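Phenol hydroxylase component phN (Pseudomonas stutzeri, PDB 3U52) probably forms the diiron-containing oxygenase subunit of a bacterial multicomponent phenol hydroxylase, in which dioxygen would be activated to hydroxylate phenol. Local coordinates at residues L56-Y61 with M133-D137; K287-E293 with W360-Y365; Q421-E425 with F440-P444. All blocks are in the same frame, centred on the assembly; numbering follows the deposited sequence.

Contact 1. Residues L56-Y61 with M133-D137; sequences LTMDAY and MQAID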
loop_
_atom_site.group_PDB
_atom_site.type_symbol
_atom_site.label_atom_id
_atom_site.label_comp_id
_atom_site.label_asym_id
_atom_site.label_seq_id
_atom_site.Cartn_x
_atom_site.Cartn_y
_atom_site.Cartn_z
ATOM N N LEU A 56 -21.931 11.938 -5.871
ATOM C CA LEU A 56 -21.070 11.627 -4.754
ATOM C C LEU A 56 -21.122 12.708 -3.690
ATOM O O LEU A 56 -20.625 13.826 -3.895
ATOM C CB LEU A 56 -19.631 11.578 -5.249
ATOM C CG LEU A 56 -18.887 10.296 -5.562
ATOM C CD1 LEU A 56 -17.473 10.760 -5.936
ATOM C CD2 LEU A 56 -18.838 9.372 -4.358
ATOM N N THR A 57 -21.693 12.408 -2.547
ATOM C CA THR A 57 -21.672 13.416 -1.497
ATOM C C THR A 57 -20.251 13.489 -0.910
ATOM O O THR A 57 -19.412 12.628 -1.230
ATOM C CB THR A 57 -22.730 13.149 -0.438
ATOM O OG1 THR A 57 -22.565 11.812 0.033
ATOM C CG2 THR A 57 -24.124 13.341 -1.013
ATOM N N MET A 58 -19.949 14.539 -0.147
ATOM C CA MET A 58 -18.582 14.734 0.320
ATOM C C MET A 58 -18.072 13.584 1.220
ATOM O O MET A 58 -16.910 13.219 1.128
ATOM C CB MET A 58 -18.383 16.078 1.013
ATOM C CG MET A 58 -18.292 17.256 0.050
ATOM S SD MET A 58 -17.157 16.991 -1.339
ATOM C CE MET A 58 -15.613 16.511 -0.630
ATOM N N ASP A 59 -18.942 13.027 2.063
ATOM C CA ASP A 59 -18.556 11.931 2.984
ATOM C C ASP A 59 -17.999 10.755 2.176
ATOM O O ASP A 59 -16.922 10.265 2.469
ATOM C CB ASP A 59 -19.757 11.480 3.875
ATOM C CG ASP A 59 -20.993 11.051 3.061
ATOM O OD1 ASP A 59 -21.511 11.849 2.258
ATOM O OD2 ASP A 59 -21.474 9.896 3.197
ATOM N N ALA A 60 -18.735 10.353 1.140
ATOM C CA ALA A 60 -18.373 9.244 0.260
ATOM C C ALA A 60 -17.136 9.540 -0.597
ATOM O O ALA A 60 -16.321 8.638 -0.826
ATOM C CB ALA A 60 -19.537 8.957 -0.645
ATOM N N TYR A 61 -16.991 10.800 -1.056
ATOM C CA TYR A 61 -15.766 11.247 -1.771
ATOM C C TYR A 61 -14.513 11.049 -0.872
ATOM O O TYR A 61 -13.543 10.375 -1.265
ATOM C CB TYR A 61 -15.898 12.712 -2.243
ATOM C CG TYR A 61 -14.670 13.185 -3.009
ATOM C CD1 TYR A 61 -13.589 13.794 -2.336
ATOM C CD2 TYR A 61 -14.579 12.978 -4.379
ATOM C CE1 TYR A 61 -12.423 14.184 -3.018
ATOM C CE2 TYR A 61 -13.401 13.378 -5.096
ATOM C CZ TYR A 61 -12.347 13.972 -4.401
ATOM O OH TYR A 61 -11.195 14.352 -5.075
ATOM N N MET A 133 -15.485 19.314 -7.933
ATOM C CA MET A 133 -14.953 17.972 -7.648
ATOM C C MET A 133 -13.867 17.625 -8.667
ATOM O O MET A 133 -12.839 17.058 -8.288
ATOM C CB MET A 133 -16.035 16.947 -7.664
ATOM C CG MET A 133 -15.707 15.838 -6.664
ATOM S SD MET A 133 -17.069 14.603 -6.554
ATOM C CE MET A 133 -18.094 15.480 -5.340
ATOM N N GLN A 134 -14.052 18.052 -9.932
ATOM C CA GLN A 134 -13.000 17.911 -10.926
ATOM C C GLN A 134 -11.735 18.717 -10.535
ATOM O O GLN A 134 -10.621 18.197 -10.555
ATOM C CB GLN A 134 -13.499 18.272 -12.338
ATOM C CG GLN A 134 -12.379 18.284 -13.318
ATOM C CD GLN A 134 -12.626 17.454 -14.532
ATOM O OE1 GLN A 134 -13.759 17.062 -14.827
ATOM N NE2 GLN A 134 -11.541 17.159 -15.260
ATOM N N ALA A 135 -11.916 19.956 -10.091
ATOM C CA ALA A 135 -10.771 20.752 -9.633
ATOM C C ALA A 135 -9.924 20.045 -8.564
ATOM O O ALA A 135 -8.677 19.998 -8.658
ATOM C CB ALA A 135 -11.262 22.116 -9.097
ATOM N N ILE A 136 -10.566 19.513 -7.534
ATOM C CA ILE A 136 -9.759 18.907 -6.463
ATOM C C ILE A 136 -9.154 17.546 -6.944
ATOM O O ILE A 136 -8.078 17.160 -6.503
ATOM C CB ILE A 136 -10.532 18.831 -5.127
ATOM C CG1 ILE A 136 -9.579 18.529 -3.968
ATOM C CG2 ILE A 136 -11.606 17.777 -5.263
ATOM C CD1 ILE A 136 -10.260 18.552 -2.558
ATOM N N ASP A 137 -9.809 16.829 -7.862
ATOM C CA ASP A 137 -9.135 15.675 -8.510
ATOM C C ASP A 137 -7.883 16.065 -9.291
ATOM O O ASP A 137 -6.890 15.317 -9.311
ATOM C CB ASP A 137 -10.074 14.930 -9.487
ATOM C CG ASP A 137 -11.288 14.306 -8.837
ATOM O OD1 ASP A 137 -11.379 14.052 -7.602
ATOM O OD2 ASP A 137 -12.238 14.073 -9.623
#

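Contact 2. Residues K287-E293 with W360-Y365; sequences KVMSWSE and WMSEKY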
loop_
_atom_site.group_PDB
_atom_site.type_symbol
_atom_site.label_atom_id
_atom_site.label_comp_id
_atom_site.label_asym_id
_atom_site.label_seq_id
_atom_site.Cartn_x
_atom_site.Cartn_y
_atom_site.Cartn_z
ATOM N N LYS A 287 7.244 -1.591 -26.892
ATOM C CA LYS A 287 6.170 -0.869 -27.560
ATOM C C LYS A 287 4.815 -1.411 -27.131
ATOM O O LYS A 287 4.668 -2.621 -26.929
ATOM C CB LYS A 287 6.269 -0.991 -29.100
ATOM C CG LYS A 287 7.638 -0.701 -29.732
ATOM C CD LYS A 287 8.118 0.781 -29.561
ATOM C CE LYS A 287 9.591 0.916 -30.009
ATOM N NZ LYS A 287 10.137 2.309 -29.664
ATOM N N VAL A 288 3.836 -0.525 -27.008
ATOM C CA VAL A 288 2.445 -0.904 -26.700
ATOM C C VAL A 288 1.678 -1.096 -28.025
ATOM O O VAL A 288 1.149 -2.171 -28.331
ATOM C CB VAL A 288 1.719 0.177 -25.828
ATOM C CG1 VAL A 288 0.294 -0.314 -25.414
ATOM C CG2 VAL A 288 2.522 0.500 -24.593
ATOM N N MET A 289 1.608 -0.035 -28.796
ATOM C CA MET A 289 0.960 -0.036 -30.103
ATOM C C MET A 289 1.551 1.180 -30.801
ATOM O O MET A 289 2.279 1.956 -30.158
ATOM C CB MET A 289 -0.557 0.081 -30.001
ATOM C CG MET A 289 -1.066 1.420 -29.495
ATOM S SD MET A 289 -2.836 1.433 -29.063
ATOM C CE MET A 289 -2.587 1.766 -27.311
ATOM N N SER A 290 1.304 1.325 -32.089
ATOM C CA SER A 290 1.868 2.481 -32.767
ATOM C C SER A 290 0.926 3.658 -32.587
ATOM O O SER A 290 -0.257 3.463 -32.255
ATOM C CB SER A 290 2.049 2.192 -34.251
ATOM O OG SER A 290 0.786 1.942 -34.870
ATOM N N TRP A 291 1.413 4.876 -32.848
ATOM C CA TRP A 291 0.525 6.045 -32.848
ATOM C C TRP A 291 -0.592 5.847 -33.859
ATOM O O TRP A 291 -1.761 6.167 -33.618
ATOM C CB TRP A 291 1.294 7.318 -33.207
ATOM C CG TRP A 291 0.356 8.475 -33.500
ATOM C CD1 TRP A 291 0.068 8.997 -34.701
ATOM C CD2 TRP A 291 -0.404 9.226 -32.534
ATOM N NE1 TRP A 291 -0.841 10.041 -34.570
ATOM C CE2 TRP A 291 -1.136 10.199 -33.240
ATOM C CE3 TRP A 291 -0.541 9.156 -31.139
ATOM C CZ2 TRP A 291 -1.986 11.119 -32.596
ATOM C CZ3 TRP A 291 -1.372 10.066 -30.499
ATOM C CH2 TRP A 291 -2.076 11.034 -31.224
ATOM N N SER A 292 -0.253 5.296 -35.013
ATOM C CA SER A 292 -1.243 5.120 -36.055
ATOM C C SER A 292 -2.436 4.199 -35.557
ATOM O O SER A 292 -3.636 4.507 -35.728
ATOM C CB SER A 292 -0.510 4.518 -37.255
ATOM O OG SER A 292 -1.464 4.200 -38.234
ATOM N N GLU A 293 -2.102 3.113 -34.864
ATOM C CA GLU A 293 -3.114 2.224 -34.286
ATOM C C GLU A 293 -3.919 2.899 -33.172
ATOM O O GLU A 293 -5.118 2.661 -33.070
ATOM C CB GLU A 293 -2.459 0.952 -33.703
ATOM C CG GLU A 293 -2.040 -0.103 -34.755
ATOM C CD GLU A 293 -1.056 -1.149 -34.227
ATOM O OE1 GLU A 293 -0.383 -0.920 -33.189
ATOM O OE2 GLU A 293 -0.958 -2.232 -34.864
ATOM N N TRP A 360 10.137 -2.924 -36.563
ATOM C CA TRP A 360 8.762 -2.714 -36.006
ATOM C C TRP A 360 8.103 -1.517 -36.679
ATOM O O TRP A 360 6.962 -1.574 -37.100
ATOM C CB TRP A 360 8.816 -2.510 -34.481
ATOM C CG TRP A 360 7.459 -2.224 -33.777
ATOM C CD1 TRP A 360 6.569 -3.140 -33.328
ATOM C CD2 TRP A 360 6.914 -0.937 -33.432
ATOM N NE1 TRP A 360 5.478 -2.515 -32.721
ATOM C CE2 TRP A 360 5.676 -1.159 -32.775
ATOM C CE3 TRP A 360 7.367 0.383 -33.586
ATOM C CZ2 TRP A 360 4.880 -0.113 -32.303
ATOM C CZ3 TRP A 360 6.549 1.444 -33.115
ATOM C CH2 TRP A 360 5.338 1.179 -32.478
ATOM N N MET A 361 8.840 -0.419 -36.818
ATOM C CA MET A 361 8.309 0.748 -37.582
ATOM C C MET A 361 7.899 0.502 -39.041
ATOM O O MET A 361 6.858 0.996 -39.452
ATOM C CB MET A 361 9.276 1.931 -37.533
ATOM C CG MET A 361 8.777 3.060 -36.681
ATOM S SD MET A 361 9.787 3.389 -35.262
ATOM C CE MET A 361 11.311 3.949 -35.964
ATOM N N SER A 362 8.715 -0.246 -39.799
ATOM C CA SER A 362 8.395 -0.666 -41.175
ATOM C C SER A 362 7.043 -1.428 -41.257
ATOM O O SER A 362 6.224 -1.180 -42.143
ATOM C CB SER A 362 9.512 -1.583 -41.695
ATOM O OG SER A 362 10.759 -0.937 -41.671
ATOM N N GLU A 363 6.832 -2.337 -40.312
ATOM C CA GLU A 363 5.577 -3.079 -40.147
ATOM C C GLU A 363 4.373 -2.207 -39.732
ATOM O O GLU A 363 3.300 -2.299 -40.322
ATOM C CB GLU A 363 5.828 -4.188 -39.120
ATOM C CG GLU A 363 4.821 -5.292 -39.076
ATOM C CD GLU A 363 5.141 -6.233 -37.920
ATOM O OE1 GLU A 363 6.045 -7.105 -38.088
ATOM O OE2 GLU A 363 4.512 -6.066 -36.833
ATOM N N LYS A 364 4.546 -1.349 -38.739
ATOM C CA LYS A 364 3.443 -0.457 -38.333
ATOM C C LYS A 364 3.148 0.667 -39.334
ATOM O O LYS A 364 2.020 1.156 -39.391
ATOM C CB LYS A 364 3.684 0.092 -36.919
ATOM C CG LYS A 364 3.762 -0.992 -35.779
ATOM C CD LYS A 364 2.521 -1.864 -35.721
ATOM C CE LYS A 364 2.623 -2.962 -34.682
ATOM N NZ LYS A 364 1.411 -3.819 -34.808
ATOM N N TYR A 365 4.167 1.070 -40.108
ATOM C CA TYR A 365 4.090 2.154 -41.083
ATOM C C TYR A 365 4.500 1.686 -42.507
ATOM O O TYR A 365 5.529 2.134 -43.057
ATOM C CB TYR A 365 4.946 3.349 -40.607
ATOM C CG TYR A 365 4.421 3.927 -39.340
ATOM C CD1 TYR A 365 4.926 3.522 -38.113
ATOM C CD2 TYR A 365 3.382 4.852 -39.344
ATOM C CE1 TYR A 365 4.401 4.028 -36.910
ATOM C CE2 TYR A 365 2.887 5.384 -38.131
ATOM C CZ TYR A 365 3.389 4.955 -36.940
ATOM O OH TYR A 365 2.913 5.444 -35.732
HETATM O O HOH W 1 0.367 0.964 -37.300
HETATM O O HOH W 2 0.290 -3.251 -31.674
#

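Contact 3. Residues Q421-E425 with F440-P444; sequences QIEHE and FKHEP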
loop_
_atom_site.group_PDB
_atom_site.type_symbol
_atom_site.label_atom_id
_atom_site.label_comp_id
_atom_site.label_asym_id
_atom_site.label_seq_id
_atom_site.Cartn_x
_atom_site.Cartn_y
_atom_site.Cartn_z
ATOM N N GLN A 421 0.917 31.485 -44.595
ATOM C CA GLN A 421 1.243 32.827 -44.063
ATOM C C GLN A 421 0.178 33.806 -44.475
ATOM O O GLN A 421 -0.524 33.613 -45.483
ATOM C CB GLN A 421 2.654 33.337 -44.440
ATOM C CG GLN A 421 2.866 33.848 -45.872
ATOM C CD GLN A 421 4.283 34.300 -46.104
ATOM O OE1 GLN A 421 5.112 33.522 -46.575
ATOM N NE2 GLN A 421 4.587 35.544 -45.745
ATOM N N ILE A 422 0.052 34.848 -43.685
ATOM C CA ILE A 422 -1.013 35.803 -43.873
ATOM C C ILE A 422 -0.431 37.177 -43.540
ATOM O O ILE A 422 0.651 37.268 -42.963
ATOM C CB ILE A 422 -2.238 35.349 -43.006
ATOM C CG1 ILE A 422 -3.504 35.081 -43.848
ATOM C CG2 ILE A 422 -2.313 36.015 -41.607
ATOM C CD1 ILE A 422 -4.573 36.237 -43.963
ATOM N N GLU A 423 -1.108 38.225 -43.997
ATOM C CA GLU A 423 -0.879 39.581 -43.536
ATOM C C GLU A 423 -2.084 39.970 -42.714
ATOM O O GLU A 423 -3.234 39.763 -43.129
ATOM C CB GLU A 423 -0.754 40.531 -44.717
ATOM C CG GLU A 423 0.398 40.212 -45.576
ATOM C CD GLU A 423 0.532 41.186 -46.709
ATOM O OE1 GLU A 423 0.837 42.387 -46.432
ATOM O OE2 GLU A 423 0.336 40.751 -47.871
ATOM N N HIS A 424 -1.814 40.461 -41.514
ATOM C CA HIS A 424 -2.880 40.967 -40.674
ATOM C C HIS A 424 -2.499 42.349 -40.132
ATOM O O HIS A 424 -1.552 42.471 -39.330
ATOM C CB HIS A 424 -3.155 40.032 -39.498
ATOM C CG HIS A 424 -4.321 40.461 -38.672
ATOM N ND1 HIS A 424 -4.179 41.095 -37.457
ATOM C CD2 HIS A 424 -5.656 40.377 -38.904
ATOM C CE1 HIS A 424 -5.373 41.398 -36.974
ATOM N NE2 HIS A 424 -6.286 40.965 -37.828
ATOM N N GLU A 425 -3.258 43.362 -40.566
ATOM C CA GLU A 425 -3.050 44.765 -40.207
ATOM C C GLU A 425 -1.602 45.187 -40.335
ATOM O O GLU A 425 -1.036 45.779 -39.428
ATOM C CB GLU A 425 -3.639 45.066 -38.812
ATOM C CG GLU A 425 -5.083 44.537 -38.749
ATOM C CD GLU A 425 -5.943 45.120 -37.633
ATOM O OE1 GLU A 425 -7.180 44.893 -37.660
ATOM O OE2 GLU A 425 -5.403 45.838 -36.769
ATOM N N PHE A 440 -6.391 31.291 -36.136
ATOM C CA PHE A 440 -5.822 32.659 -35.980
ATOM C C PHE A 440 -6.777 33.676 -36.606
ATOM O O PHE A 440 -7.017 34.760 -36.049
ATOM C CB PHE A 440 -4.466 32.739 -36.648
ATOM C CG PHE A 440 -3.860 34.116 -36.628
ATOM C CD1 PHE A 440 -2.992 34.463 -35.622
ATOM C CD2 PHE A 440 -4.195 35.076 -37.601
ATOM C CE1 PHE A 440 -2.413 35.743 -35.571
ATOM C CE2 PHE A 440 -3.624 36.356 -37.573
ATOM C CZ PHE A 440 -2.745 36.695 -36.535
ATOM N N LYS A 441 -7.335 33.336 -37.757
ATOM C CA LYS A 441 -8.187 34.274 -38.505
ATOM C C LYS A 441 -9.461 34.618 -37.766
ATOM O O LYS A 441 -9.955 35.739 -37.897
ATOM C CB LYS A 441 -8.509 33.756 -39.912
ATOM C CG LYS A 441 -7.267 33.729 -40.800
ATOM C CD LYS A 441 -7.536 33.386 -42.247
ATOM C CE LYS A 441 -8.482 32.217 -42.375
ATOM N NZ LYS A 441 -8.424 31.733 -43.807
ATOM N N HIS A 442 -9.993 33.670 -36.990
ATOM C CA HIS A 442 -11.165 33.941 -36.175
ATOM C C HIS A 442 -10.903 34.817 -34.917
ATOM O O HIS A 442 -11.805 35.544 -34.490
ATOM C CB HIS A 442 -11.933 32.643 -35.850
ATOM C CG HIS A 442 -13.310 32.884 -35.296
ATOM N ND1 HIS A 442 -13.626 32.690 -33.966
ATOM C CD2 HIS A 442 -14.447 33.322 -35.890
ATOM C CE1 HIS A 442 -14.893 33.005 -33.762
ATOM N NE2 HIS A 442 -15.415 33.390 -34.910
ATOM N N GLU A 443 -9.677 34.778 -34.353
ATOM C CA GLU A 443 -9.332 35.481 -33.109
ATOM C C GLU A 443 -7.934 36.092 -33.190
ATOM O O GLU A 443 -7.059 35.804 -32.325
ATOM C CB GLU A 443 -9.418 34.542 -31.883
ATOM C CG GLU A 443 -10.749 33.956 -31.637
ATOM C CD GLU A 443 -10.736 32.959 -30.452
ATOM O OE1 GLU A 443 -11.267 33.381 -29.376
ATOM O OE2 GLU A 443 -10.176 31.795 -30.580
ATOM N N PRO A 444 -7.702 36.985 -34.198
ATOM C CA PRO A 444 -6.327 37.441 -34.305
ATOM C C PRO A 444 -5.834 38.197 -33.096
ATOM O O PRO A 444 -4.659 38.064 -32.784
ATOM C CB PRO A 444 -6.302 38.319 -35.594
ATOM C CG PRO A 444 -7.724 38.581 -35.937
ATOM C CD PRO A 444 -8.599 37.549 -35.231
#

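Contact 1. Residues L56-Y61 with M133-D137
Met133 of the helix 125-155 brings its thioether against Leu56 and Tyr61; Leu56, just before helix 58-81, and Tyr61, in its first turn, form the hollow that receives it. The Met133 chain runs out straight as far as SD and then turns at chi3 (-85°), which brings CE to within 3.4 Å of Leu56 O. Met133 SD rests over the groove where Leu56 CD1 meets the edge of Tyr61, 3.9 Å from Leu56 CD1 and 3.7 Å from Tyr61 CD2. Seen from the Tyr61 ring the sulfur lies obliquely, 4.7 Å from the centroid, a Met-aromatic contact. Met58, its chain folded, approaches the same methyl more loosely through SD.

In the other direction the bump is Tyr61. With CG anti to the backbone N (chi1 -179°), its ring projects straight at the 133-137 segment, sliding past Met133 in the opposite sense. The phenol end enters a notch between Ile136 and Asp137: Ile136 CG2 lies 3.5 Å from Tyr61 OH, while the hydroxyl donates a short hydrogen bond of 2.6 Å to Asp137 OD1. Ring and carboxylate are nearly coplanar, 19° apart, and the bond meets OD1 nearly along its C-O axis. The same hydroxyl is also hydrogen-bonded to an aromatic side chain of another protein chain.

The other carboxylate oxygen, OD2, is held by Arg235 and by the iron ligand His236, so Asp137 is a second-shell residue linking Tyr61 to the diiron site. Helix 220-250 thus lies beside the junction of helices 58-81 and 125-155, with Arg235 also against Leu56 and Tyr61.

Contact 2. Residues K287-E293 with W360-Y365
Lys287 lays its aliphatic chain over one face of the Trp360 indole, and Lys364 covers the opposite face nearer the rim. The CH-pi contact is well centred: Lys287 CG stands 3.6 Å from the centroid of the six-membered ring of Trp360, 11° off its normal. A bend at chi2 (-65°) keeps the chain on the indole before its ammonium leaves for Glu357 and the carbonyls of Asp281 and Leu284. Ser290 CA and CB close on the outer corner of the ring at Trp360 CH2.

Charge pairing comes next. Lys364 NZ makes a salt bridge of 2.9 Å with Glu293 OE2, on the syn side, somewhat out of the carboxylate plane.

Of the neutral hydrogen bonds, Ser292 N donates to Tyr365 OH over 3.2 Å, and the hydroxyl has a weak second bond with Asp281. A water joins Ser290 OG to Lys364 O, at 2.7 Å from each. Within 287-293, Glu293 OE1 accepts from Ser290 N and Ser290 OG from Glu293 N, a capping box that starts helix 291-310 and positions Glu293.

The contact thus seats the N-terminus of helix 291-310 against the C-terminal end of helix 355-364. Helix 254-283 packs against Trp291, Trp360 and Met361, and helix 331-342 lies against Trp291, Met361 and Tyr365.

Contact 3. Residues Q421-E425 with F440-P444
His424, the last residue of strand 417-424, reaches across to Phe440 and Pro444. Its CB, directed at the other segment, comes first to Phe440: it lies near the plane of the phenyl ring, at the edge, 4.2 Å from CE2. From CB the chain extends with CG anti to the backbone N (chi1 -175°), which brings the imidazole over Pro444. CD2 and ND1, on the two sides of the ring, each lie 4.0 Å from Pro444 CB. Farther out the approach tightens, CE1 being 3.5 Å from Pro444 CB and NE2 3.4 Å from Pro444 CG. Pro444 CB therefore rides over one face of the His424 imidazole, 22° off the normal through the ring centroid, in a CH-pi contact. Glu425 CG covers the opposite face, toward the rim, so that the ring is sandwiched between aliphatic carbons.

Phe440 also turns its edge toward the His424 face, a T-shaped pair with planes at 90° and centroids 5.9 Å apart. Ile422, two residues back on the strand, adds its CG2 at 4.3 Å from Phe440 CE2, while Tyr429 and Phe431 of the strand 427-431 pack against the phenyl ring.

No hydrogen bond or salt bridge crosses between 421-425 and 440-444. The chemistry is that of CH groups on aromatic faces and edges, which suggests that dispersion and CH-pi attraction account for most of what joins the hairpin to the end of helix 434-442 and the start of helix 444-447 in this YHS domain.

The three contacts follow one another along the chain without overlapping, and none touches another: nearest atoms are about 20 Å apart between contacts 1 and 2, and about 21 Å from contact 3 to either of them. Centre to centre they are 37 to 42 Å apart. Contact 1 adjoins the diiron site, the Asp137 side chain lying about 6 Å from an iron. In contact 3 the Phe440 side chain lies near, without touching, the zinc ligands Cys399, Cys402, Cys432 and Cys436, about 9 Å from the zinc. Contact 2 has no metal ligand among its residues, though its Trp291 side chain is about 8 Å from a bound xenon.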